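Local coordinates for N-terminal acetyltransferase-like protein (Chaetomium thermophilum, PDB 5NNP) that is probably the tetratricopeptide-repeat auxiliary subunit of an N-terminal acetyltransferase A complex, a helical scaffold associated with transferase activity, at residues Tyr21-Leu30 and Met49-Gln57; Lys238-Leu249 and Asp257-Asp267. One frame throughout, in Å; residues are numbered along the deposited sequence.

Contact 1: Tyr21-Leu30 and Met49-Gln57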
loop_
_atom_site.group_PDB
_atom_site.type_symbol
_atom_site.label_atom_id
_atom_site.label_comp_id
_atom_site.label_asym_id
_atom_site.label_seq_id
_atom_site.Cartn_x
_atom_site.Cartn_y
_atom_site.Cartn_z
ATOM N N TYR A 21 14.540 24.048 28.839
ATOM C CA TYR A 21 14.539 22.992 27.834
ATOM C C TYR A 21 13.198 22.952 27.099
ATOM O O TYR A 21 13.148 22.837 25.868
ATOM C CB TYR A 21 14.842 21.640 28.480
ATOM C CG TYR A 21 14.733 20.471 27.524
ATOM C CD1 TYR A 21 13.643 19.611 27.575
ATOM C CD2 TYR A 21 15.717 20.231 26.566
ATOM C CE1 TYR A 21 13.535 18.537 26.706
ATOM C CE2 TYR A 21 15.618 19.159 25.685
ATOM C CZ TYR A 21 14.521 18.314 25.762
ATOM O OH TYR A 21 14.398 17.240 24.901
ATOM N N GLU A 22 12.117 23.061 27.867
ATOM C CA GLU A 22 10.770 23.053 27.314
ATOM C C GLU A 22 10.455 24.349 26.573
ATOM O O GLU A 22 9.406 24.470 25.942
ATOM C CB GLU A 22 9.741 22.822 28.420
ATOM C CG GLU A 22 9.797 21.435 29.042
ATOM C CD GLU A 22 8.578 21.142 29.901
ATOM O OE1 GLU A 22 8.754 20.797 31.088
ATOM O OE2 GLU A 22 7.442 21.256 29.387
ATOM N N ASP A 23 11.363 25.315 26.662
ATOM C CA ASP A 23 11.227 26.569 25.928
ATOM C C ASP A 23 12.267 26.642 24.808
ATOM O O ASP A 23 12.426 27.678 24.156
ATOM C CB ASP A 23 11.360 27.769 26.871
ATOM C CG ASP A 23 10.312 27.766 27.974
ATOM O OD1 ASP A 23 9.280 27.080 27.815
ATOM O OD2 ASP A 23 10.519 28.448 29.001
ATOM N N LYS A 24 12.967 25.530 24.596
ATOM C CA LYS A 24 13.985 25.417 23.556
ATOM C C LYS A 24 15.100 26.447 23.732
ATOM O O LYS A 24 15.806 26.782 22.778
ATOM C CB LYS A 24 13.344 25.552 22.173
ATOM C CG LYS A 24 12.400 24.409 21.823
ATOM C CD LYS A 24 11.804 24.587 20.436
ATOM C CE LYS A 24 10.841 23.456 20.091
ATOM N NZ LYS A 24 10.149 23.694 18.789
ATOM N N GLN A 25 15.244 26.951 24.956
ATOM C CA GLN A 25 16.337 27.856 25.308
ATOM C C GLN A 25 17.539 27.063 25.833
ATOM O O GLN A 25 17.759 26.960 27.045
ATOM C CB GLN A 25 15.878 28.886 26.345
ATOM C CG GLN A 25 14.821 29.856 25.832
ATOM C CD GLN A 25 15.324 30.738 24.697
ATOM O OE1 GLN A 25 15.990 31.751 24.928
ATOM N NE2 GLN A 25 15.001 30.361 23.464
ATOM N N TYR A 26 18.305 26.508 24.899
ATOM C CA TYR A 26 19.450 25.655 25.202
ATOM C C TYR A 26 20.516 26.358 26.034
ATOM O O TYR A 26 20.973 25.832 27.049
ATOM C CB TYR A 26 20.068 25.147 23.901
ATOM C CG TYR A 26 19.100 24.374 23.038
ATOM C CD1 TYR A 26 19.234 24.353 21.655
ATOM C CD2 TYR A 26 18.052 23.658 23.607
ATOM C CE1 TYR A 26 18.348 23.640 20.862
ATOM C CE2 TYR A 26 17.163 22.942 22.825
ATOM C CZ TYR A 26 17.315 22.937 21.454
ATOM O OH TYR A 26 16.433 22.226 20.673
ATOM N N LYS A 27 20.913 27.544 25.586
ATOM C CA LYS A 27 21.935 28.322 26.269
ATOM C C LYS A 27 21.507 28.670 27.695
ATOM O O LYS A 27 22.275 28.490 28.644
ATOM C CB LYS A 27 22.247 29.592 25.473
ATOM C CG LYS A 27 22.727 29.314 24.053
ATOM C CD LYS A 27 23.762 28.194 24.047
ATOM C CE LYS A 27 24.348 27.984 22.663
ATOM N NZ LYS A 27 25.490 27.032 22.695
ATOM N N ARG A 28 20.278 29.156 27.842
ATOM C CA ARG A 28 19.735 29.496 29.153
ATOM C C ARG A 28 19.698 28.277 30.082
ATOM O O ARG A 28 19.751 28.424 31.304
ATOM C CB ARG A 28 18.334 30.104 29.007
ATOM C CG ARG A 28 18.332 31.589 28.659
ATOM C CD ARG A 28 16.964 32.052 28.170
ATOM N NE ARG A 28 15.875 31.470 28.952
ATOM C CZ ARG A 28 14.584 31.692 28.724
ATOM N NH1 ARG A 28 13.665 31.114 29.486
ATOM N NH2 ARG A 28 14.210 32.490 27.733
ATOM N N GLY A 29 19.619 27.081 29.495
ATOM C CA GLY A 29 19.555 25.837 30.250
ATOM C C GLY A 29 20.904 25.178 30.512
ATOM O O GLY A 29 21.171 24.716 31.626
ATOM N N LEU A 30 21.750 25.123 29.484
ATOM C CA LEU A 30 23.120 24.635 29.629
ATOM C C LEU A 30 23.907 25.435 30.668
ATOM O O LEU A 30 24.443 24.858 31.614
ATOM C CB LEU A 30 23.844 24.685 28.289
ATOM C CG LEU A 30 23.362 23.665 27.264
ATOM C CD1 LEU A 30 23.892 23.997 25.876
ATOM C CD2 LEU A 30 23.778 22.257 27.692
ATOM N N MET A 49 19.699 15.654 31.785
ATOM C CA MET A 49 19.019 16.834 31.257
ATOM C C MET A 49 19.901 17.582 30.276
ATOM O O MET A 49 19.417 18.190 29.325
ATOM C CB MET A 49 18.596 17.763 32.390
ATOM C CG MET A 49 17.442 17.233 33.209
ATOM S SD MET A 49 16.050 16.828 32.146
ATOM C CE MET A 49 15.831 18.381 31.283
ATOM N N LYS A 50 21.204 17.533 30.517
ATOM C CA LYS A 50 22.171 18.150 29.622
ATOM C C LYS A 50 22.320 17.312 28.357
ATOM O O LYS A 50 22.534 17.849 27.268
ATOM C CB LYS A 50 23.517 18.314 30.331
ATOM C CG LYS A 50 24.632 18.855 29.462
ATOM C CD LYS A 50 25.932 18.922 30.252
ATOM C CE LYS A 50 27.086 19.458 29.412
ATOM N NZ LYS A 50 28.353 19.553 30.192
ATOM N N ALA A 51 22.196 15.994 28.517
ATOM C CA ALA A 51 22.271 15.050 27.406
ATOM C C ALA A 51 21.143 15.277 26.416
ATOM O O ALA A 51 21.337 15.130 25.215
ATOM C CB ALA A 51 22.238 13.625 27.915
ATOM N N LEU A 52 19.969 15.643 26.928
ATOM C CA LEU A 52 18.819 15.960 26.079
ATOM C C LEU A 52 19.093 17.162 25.194
ATOM O O LEU A 52 18.900 17.107 23.982
ATOM C CB LEU A 52 17.577 16.240 26.920
ATOM C CG LEU A 52 16.669 15.086 27.331
ATOM C CD1 LEU A 52 15.410 15.639 27.992
ATOM C CD2 LEU A 52 16.326 14.212 26.140
ATOM N N ILE A 53 19.529 18.250 25.820
ATOM C CA ILE A 53 19.824 19.489 25.113
ATOM C C ILE A 53 20.913 19.279 24.072
ATOM O O ILE A 53 20.858 19.848 22.984
ATOM C CB ILE A 53 20.248 20.602 26.084
ATOM C CG1 ILE A 53 19.116 20.896 27.072
ATOM C CG2 ILE A 53 20.628 21.861 25.316
ATOM C CD1 ILE A 53 19.455 21.944 28.122
ATOM N N LEU A 54 21.901 18.456 24.401
ATOM C CA LEU A 54 22.946 18.134 23.442
ATOM C C LEU A 54 22.353 17.438 22.223
ATOM O O LEU A 54 22.664 17.795 21.079
ATOM C CB LEU A 54 24.020 17.262 24.089
ATOM C CG LEU A 54 24.874 17.958 25.149
ATOM C CD1 LEU A 54 25.873 16.986 25.740
ATOM C CD2 LEU A 54 25.586 19.162 24.558
ATOM N N ASN A 55 21.491 16.453 22.476
ATOM C CA ASN A 55 20.816 15.714 21.412
ATOM C C ASN A 55 19.889 16.619 20.610
ATOM O O ASN A 55 19.695 16.421 19.411
ATOM C CB ASN A 55 20.030 14.536 21.995
ATOM C CG ASN A 55 19.510 13.585 20.925
ATOM O OD1 ASN A 55 18.322 13.589 20.606
ATOM N ND2 ASN A 55 20.400 12.763 20.370
ATOM N N ALA A 56 19.335 17.624 21.282
ATOM C CA ALA A 56 18.436 18.582 20.651
ATOM C C ALA A 56 19.204 19.622 19.834
ATOM O O ALA A 56 18.643 20.639 19.413
ATOM C CB ALA A 56 17.576 19.260 21.700
ATOM N N GLN A 57 20.492 19.368 19.618
ATOM C CA GLN A 57 21.319 20.249 18.806
ATOM C C GLN A 57 22.416 19.428 18.132
ATOM O O GLN A 57 23.577 19.834 18.080
ATOM C CB GLN A 57 21.913 21.381 19.658
ATOM C CG GLN A 57 22.516 22.552 18.863
ATOM C CD GLN A 57 21.474 23.538 18.333
ATOM O OE1 GLN A 57 20.457 23.139 17.763
ATOM N NE2 GLN A 57 21.732 24.832 18.521
#
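I53 presses into the pocket formed by Y21, Y26, G29 and L30, a knob-into-hole fit of helix 44-55 against the end of helix 9-22 and the start of helix 26-37. The helical segments 26-30 and 49-55 form an antiparallel pair as in tetratricopeptide repeats, their axes 156° apart and 10.4 Å at closest approach. The branched side chain of I53 suits the place because its arms diverge: CG1 meets Y21, 3.5 Å from CD2 of that ring, and CG2 meets both Y26 and L30. G29, with no side chain, forms the floor of the hole, its C 4.3 Å from CD1 of I53. Y21 swings its CG anti to the backbone N (chi1 175°), and this lays the ring across L52, whose CD1 is 3.6 Å from CZ of the tyrosine. These apolar contacts make the tight part.

The contact becomes more open toward A56 and Q57, beyond the end of the helix. There Y26 brings its hydroxyl OH to 3.0 Å from the carbonyl O of A56, and the small CB of A56 packs against the end of the ring. The amide of the exposed Q57 stands nearly perpendicular to that ring, its OE1 3.8 Å from CE1 of Y26. Replacing Y26 by an alanine would probably open a gap beside CG2 of I53 and leave A56 and Q57 without their aromatic neighbour.

K50 lends its aliphatic CG to L30, its ammonium group being salt-bridged to E34. Helix 44-55 is flanked by helices 9-22, 60-73 and 78-90, met by M49, L54 and L52 respectively.

Contact 2: Lys238-Leu249 and Asp257-Asp267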
loop_
_atom_site.group_PDB
_atom_site.type_symbol
_atom_site.label_atom_id
_atom_site.label_comp_id
_atom_site.label_asym_id
_atom_site.label_seq_id
_atom_site.Cartn_x
_atom_site.Cartn_y
_atom_site.Cartn_z
ATOM N N LYS A 238 -28.994 -20.375 1.107
ATOM C CA LYS A 238 -28.863 -19.825 -0.239
ATOM C C LYS A 238 -29.936 -18.820 -0.620
ATOM O O LYS A 238 -29.613 -17.749 -1.127
ATOM C CB LYS A 238 -28.821 -20.959 -1.259
ATOM C CG LYS A 238 -27.463 -21.658 -1.269
ATOM C CD LYS A 238 -27.332 -22.695 -2.371
ATOM C CE LYS A 238 -25.998 -23.408 -2.242
ATOM N NZ LYS A 238 -25.987 -24.698 -2.981
ATOM N N ASP A 239 -31.200 -19.150 -0.376
ATOM C CA ASP A 239 -32.280 -18.199 -0.624
ATOM C C ASP A 239 -31.973 -16.851 0.012
ATOM O O ASP A 239 -32.099 -15.806 -0.627
ATOM C CB ASP A 239 -33.613 -18.720 -0.084
ATOM C CG ASP A 239 -34.171 -19.876 -0.899
ATOM O OD1 ASP A 239 -33.655 -20.157 -2.002
ATOM O OD2 ASP A 239 -35.146 -20.503 -0.435
ATOM N N GLU A 240 -31.568 -16.882 1.276
ATOM C CA GLU A 240 -31.278 -15.661 2.009
ATOM C C GLU A 240 -30.010 -14.974 1.499
ATOM O O GLU A 240 -29.947 -13.743 1.442
ATOM C CB GLU A 240 -31.150 -15.963 3.499
ATOM C CG GLU A 240 -32.352 -16.690 4.090
ATOM C CD GLU A 240 -32.019 -17.388 5.404
ATOM O OE1 GLU A 240 -31.575 -18.554 5.358
ATOM O OE2 GLU A 240 -32.182 -16.773 6.483
ATOM N N ALA A 241 -28.998 -15.761 1.137
ATOM C CA ALA A 241 -27.761 -15.178 0.626
ATOM C C ALA A 241 -28.026 -14.523 -0.717
ATOM O O ALA A 241 -27.449 -13.487 -1.037
ATOM C CB ALA A 241 -26.672 -16.223 0.502
ATOM N N ALA A 242 -28.911 -15.138 -1.495
ATOM C CA ALA A 242 -29.337 -14.584 -2.770
ATOM C C ALA A 242 -29.888 -13.191 -2.558
ATOM O O ALA A 242 -29.470 -12.243 -3.219
ATOM C CB ALA A 242 -30.375 -15.474 -3.424
ATOM N N LYS A 243 -30.810 -13.062 -1.614
ATOM C CA LYS A 243 -31.400 -11.762 -1.328
ATOM C C LYS A 243 -30.346 -10.750 -0.880
ATOM O O LYS A 243 -30.446 -9.555 -1.174
ATOM C CB LYS A 243 -32.495 -11.884 -0.267
ATOM C CG LYS A 243 -33.196 -10.564 0.021
ATOM C CD LYS A 243 -34.443 -10.733 0.868
ATOM C CE LYS A 243 -35.246 -9.437 0.900
ATOM N NZ LYS A 243 -36.494 -9.583 1.703
ATOM N N ALA A 244 -29.324 -11.241 -0.187
ATOM C CA ALA A 244 -28.283 -10.380 0.362
ATOM C C ALA A 244 -27.359 -9.840 -0.714
ATOM O O ALA A 244 -26.962 -8.676 -0.674
ATOM C CB ALA A 244 -27.479 -11.133 1.413
ATOM N N TYR A 245 -27.011 -10.689 -1.672
ATOM C CA TYR A 245 -26.148 -10.277 -2.770
ATOM C C TYR A 245 -26.885 -9.335 -3.721
ATOM O O TYR A 245 -26.274 -8.433 -4.316
ATOM C CB TYR A 245 -25.606 -11.496 -3.516
ATOM C CG TYR A 245 -24.438 -12.132 -2.807
ATOM C CD1 TYR A 245 -23.235 -11.437 -2.646
ATOM C CD2 TYR A 245 -24.533 -13.411 -2.268
ATOM C CE1 TYR A 245 -22.148 -12.007 -1.977
ATOM C CE2 TYR A 245 -23.454 -13.990 -1.600
ATOM C CZ TYR A 245 -22.266 -13.280 -1.460
ATOM O OH TYR A 245 -21.195 -13.849 -0.819
ATOM N N ARG A 246 -28.199 -9.519 -3.834
ATOM C CA ARG A 246 -29.011 -8.587 -4.599
ATOM C C ARG A 246 -28.975 -7.195 -3.972
ATOM O O ARG A 246 -28.857 -6.193 -4.682
ATOM C CB ARG A 246 -30.450 -9.083 -4.713
ATOM C CG ARG A 246 -30.612 -10.201 -5.704
ATOM C CD ARG A 246 -32.064 -10.474 -6.013
ATOM N NE ARG A 246 -32.188 -11.032 -7.357
ATOM C CZ ARG A 246 -32.244 -12.329 -7.629
ATOM N NH1 ARG A 246 -32.211 -13.215 -6.639
ATOM N NH2 ARG A 246 -32.343 -12.735 -8.887
ATOM N N ALA A 247 -29.071 -7.135 -2.644
ATOM C CA ALA A 247 -28.960 -5.865 -1.919
ATOM C C ALA A 247 -27.642 -5.143 -2.214
ATOM O O ALA A 247 -27.624 -3.924 -2.427
ATOM C CB ALA A 247 -29.101 -6.097 -0.432
ATOM N N LEU A 248 -26.550 -5.904 -2.238
ATOM C CA LEU A 248 -25.235 -5.337 -2.504
ATOM C C LEU A 248 -25.116 -4.887 -3.959
ATOM O O LEU A 248 -24.468 -3.873 -4.254
ATOM C CB LEU A 248 -24.135 -6.345 -2.164
ATOM C CG LEU A 248 -23.872 -6.541 -0.663
ATOM C CD1 LEU A 248 -23.182 -7.873 -0.391
ATOM C CD2 LEU A 248 -23.043 -5.382 -0.093
ATOM N N LEU A 249 -25.755 -5.627 -4.864
ATOM C CA LEU A 249 -25.669 -5.303 -6.286
ATOM C C LEU A 249 -26.375 -3.992 -6.550
ATOM O O LEU A 249 -25.881 -3.150 -7.307
ATOM C CB LEU A 249 -26.280 -6.404 -7.152
ATOM C CG LEU A 249 -25.394 -7.599 -7.496
ATOM C CD1 LEU A 249 -26.227 -8.681 -8.145
ATOM C CD2 LEU A 249 -24.252 -7.169 -8.405
ATOM N N ASP A 257 -17.699 -9.575 -7.473
ATOM C CA ASP A 257 -18.007 -10.647 -6.531
ATOM C C ASP A 257 -19.477 -10.726 -6.126
ATOM O O ASP A 257 -19.954 -11.806 -5.755
ATOM C CB ASP A 257 -17.138 -10.523 -5.281
ATOM C CG ASP A 257 -15.695 -10.859 -5.549
ATOM O OD1 ASP A 257 -15.417 -11.475 -6.603
ATOM O OD2 ASP A 257 -14.839 -10.503 -4.718
ATOM N N TYR A 258 -20.202 -9.610 -6.192
ATOM C CA TYR A 258 -21.627 -9.645 -5.859
ATOM C C TYR A 258 -22.376 -10.486 -6.891
ATOM O O TYR A 258 -23.298 -11.226 -6.534
ATOM C CB TYR A 258 -22.235 -8.239 -5.783
ATOM C CG TYR A 258 -21.621 -7.331 -4.731
ATOM C CD1 TYR A 258 -20.953 -7.856 -3.623
ATOM C CD2 TYR A 258 -21.703 -5.951 -4.851
ATOM C CE1 TYR A 258 -20.392 -7.028 -2.663
ATOM C CE2 TYR A 258 -21.137 -5.118 -3.899
ATOM C CZ TYR A 258 -20.484 -5.661 -2.802
ATOM O OH TYR A 258 -19.908 -4.835 -1.856
ATOM N N TYR A 259 -21.983 -10.390 -8.167
ATOM C CA TYR A 259 -22.611 -11.244 -9.177
ATOM C C TYR A 259 -22.265 -12.724 -8.921
ATOM O O TYR A 259 -23.141 -13.589 -8.979
ATOM C CB TYR A 259 -22.197 -10.836 -10.596
ATOM C CG TYR A 259 -22.699 -9.478 -11.034
ATOM C CD1 TYR A 259 -23.974 -9.324 -11.564
ATOM C CD2 TYR A 259 -21.892 -8.351 -10.936
ATOM C CE1 TYR A 259 -24.441 -8.079 -11.972
ATOM C CE2 TYR A 259 -22.348 -7.106 -11.333
ATOM C CZ TYR A 259 -23.623 -6.976 -11.850
ATOM O OH TYR A 259 -24.064 -5.735 -12.250
ATOM N N LYS A 260 -20.994 -13.006 -8.633
ATOM C CA LYS A 260 -20.576 -14.371 -8.328
ATOM C C LYS A 260 -21.416 -14.942 -7.191
ATOM O O LYS A 260 -22.000 -16.020 -7.325
ATOM C CB LYS A 260 -19.089 -14.431 -7.967
ATOM C CG LYS A 260 -18.165 -14.251 -9.156
ATOM C CD LYS A 260 -16.702 -14.353 -8.772
ATOM C CE LYS A 260 -15.810 -14.214 -9.998
ATOM N NZ LYS A 260 -14.383 -14.485 -9.663
ATOM N N GLY A 261 -21.493 -14.194 -6.090
ATOM C CA GLY A 261 -22.306 -14.561 -4.948
ATOM C C GLY A 261 -23.759 -14.845 -5.283
ATOM O O GLY A 261 -24.285 -15.885 -4.892
ATOM N N LEU A 262 -24.412 -13.932 -5.998
ATOM C CA LEU A 262 -25.807 -14.124 -6.391
ATOM C C LEU A 262 -25.957 -15.405 -7.183
ATOM O O LEU A 262 -26.779 -16.273 -6.860
ATOM C CB LEU A 262 -26.319 -12.949 -7.232
ATOM C CG LEU A 262 -27.768 -13.082 -7.715
ATOM C CD1 LEU A 262 -28.728 -13.245 -6.524
ATOM C CD2 LEU A 262 -28.187 -11.897 -8.587
ATOM N N ILE A 263 -25.146 -15.510 -8.225
ATOM C CA ILE A 263 -25.234 -16.620 -9.157
ATOM C C ILE A 263 -25.004 -17.976 -8.471
ATOM O O ILE A 263 -25.689 -18.962 -8.765
ATOM C CB ILE A 263 -24.246 -16.410 -10.305
ATOM C CG1 ILE A 263 -24.811 -15.348 -11.255
ATOM C CG2 ILE A 263 -23.986 -17.712 -11.030
ATOM C CD1 ILE A 263 -23.794 -14.751 -12.187
ATOM N N SER A 264 -24.061 -18.020 -7.542
ATOM C CA SER A 264 -23.881 -19.217 -6.735
ATOM C C SER A 264 -25.126 -19.507 -5.890
ATOM O O SER A 264 -25.581 -20.645 -5.800
ATOM C CB SER A 264 -22.665 -19.075 -5.832
ATOM O OG SER A 264 -22.435 -20.287 -5.144
ATOM N N ALA A 265 -25.681 -18.464 -5.285
ATOM C CA ALA A 265 -26.814 -18.626 -4.378
ATOM C C ALA A 265 -28.070 -19.125 -5.093
ATOM O O ALA A 265 -28.945 -19.736 -4.478
ATOM C CB ALA A 265 -27.108 -17.309 -3.664
ATOM N N LEU A 266 -28.158 -18.843 -6.388
ATOM C CA LEU A 266 -29.294 -19.260 -7.194
ATOM C C LEU A 266 -29.121 -20.690 -7.671
ATOM O O LEU A 266 -30.042 -21.272 -8.251
ATOM C CB LEU A 266 -29.471 -18.339 -8.397
ATOM C CG LEU A 266 -29.918 -16.907 -8.107
ATOM C CD1 LEU A 266 -30.010 -16.111 -9.402
ATOM C CD2 LEU A 266 -31.251 -16.913 -7.391
ATOM N N ASP A 267 -27.939 -21.251 -7.427
ATOM C CA ASP A 267 -27.626 -22.607 -7.868
ATOM C C ASP A 267 -27.647 -22.703 -9.383
ATOM O O ASP A 267 -28.279 -23.587 -9.948
ATOM C CB ASP A 267 -28.608 -23.622 -7.266
ATOM C CG ASP A 267 -28.253 -24.002 -5.842
ATOM O OD1 ASP A 267 -27.044 -24.153 -5.553
ATOM O OD2 ASP A 267 -29.176 -24.147 -5.007
#
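The helical segments 238-249 and 257-265 run antiparallel, their axes 155° apart and 8.3 Å at closest approach, as a helical hairpin of the TPR-like auxiliary-subunit region. Small residues suit this closeness: CB of A242 lies 3.8 Å from CB of A265, and G261 puts its CA over the face of the Y245 ring, 3.5 Å from the centroid, a CH-pi contact made directly by the backbone.

L262 is the knob among A242, Y245, R246 and L249. With CG anti to its backbone N (chi1 179°), it sends CD1 over one face of the R246 guanidinium, 3.5 Å from NH1, and CD2 toward L249. Two leucines cover tyrosine faces: CB of L248 sits 3.5 Å from the ring centroid of Y258, and CD2 of L249 3.4 Å from that of Y259. The rings thus bury apolar surface while their hydroxyls bond outside the hairpin, Y258 to E226 and Y259 to the carbonyl of P253.

At the exposed end, D267 has positive phi and closes its helix with a Schellman motif. K238, its chain extended, reaches across to form a salt bridge, NZ standing 2.8 Å from OD1 of D267 on the oxygen's syn lone pair.

In the fold
Contact 1 comes first along the chain and closes before contact 2 opens. Their centres are 65 Å apart, their nearest atoms about 46 Å, and they lie on opposite sides of the chain's centre without touching. They share no helix: contact 1 involves helices 9-22, 26-37 and 44-55, whereas contact 2 pairs helices 238-251 and 256-265. The first lies in the tetratricopeptide repeats near the N terminus, the second in the region related to NatA auxiliary subunits. Each contact is local, between near neighbours in sequence, and the stacking of many such helices carries the chain across the distance between them, consistent with an extended, all-helical scaffold.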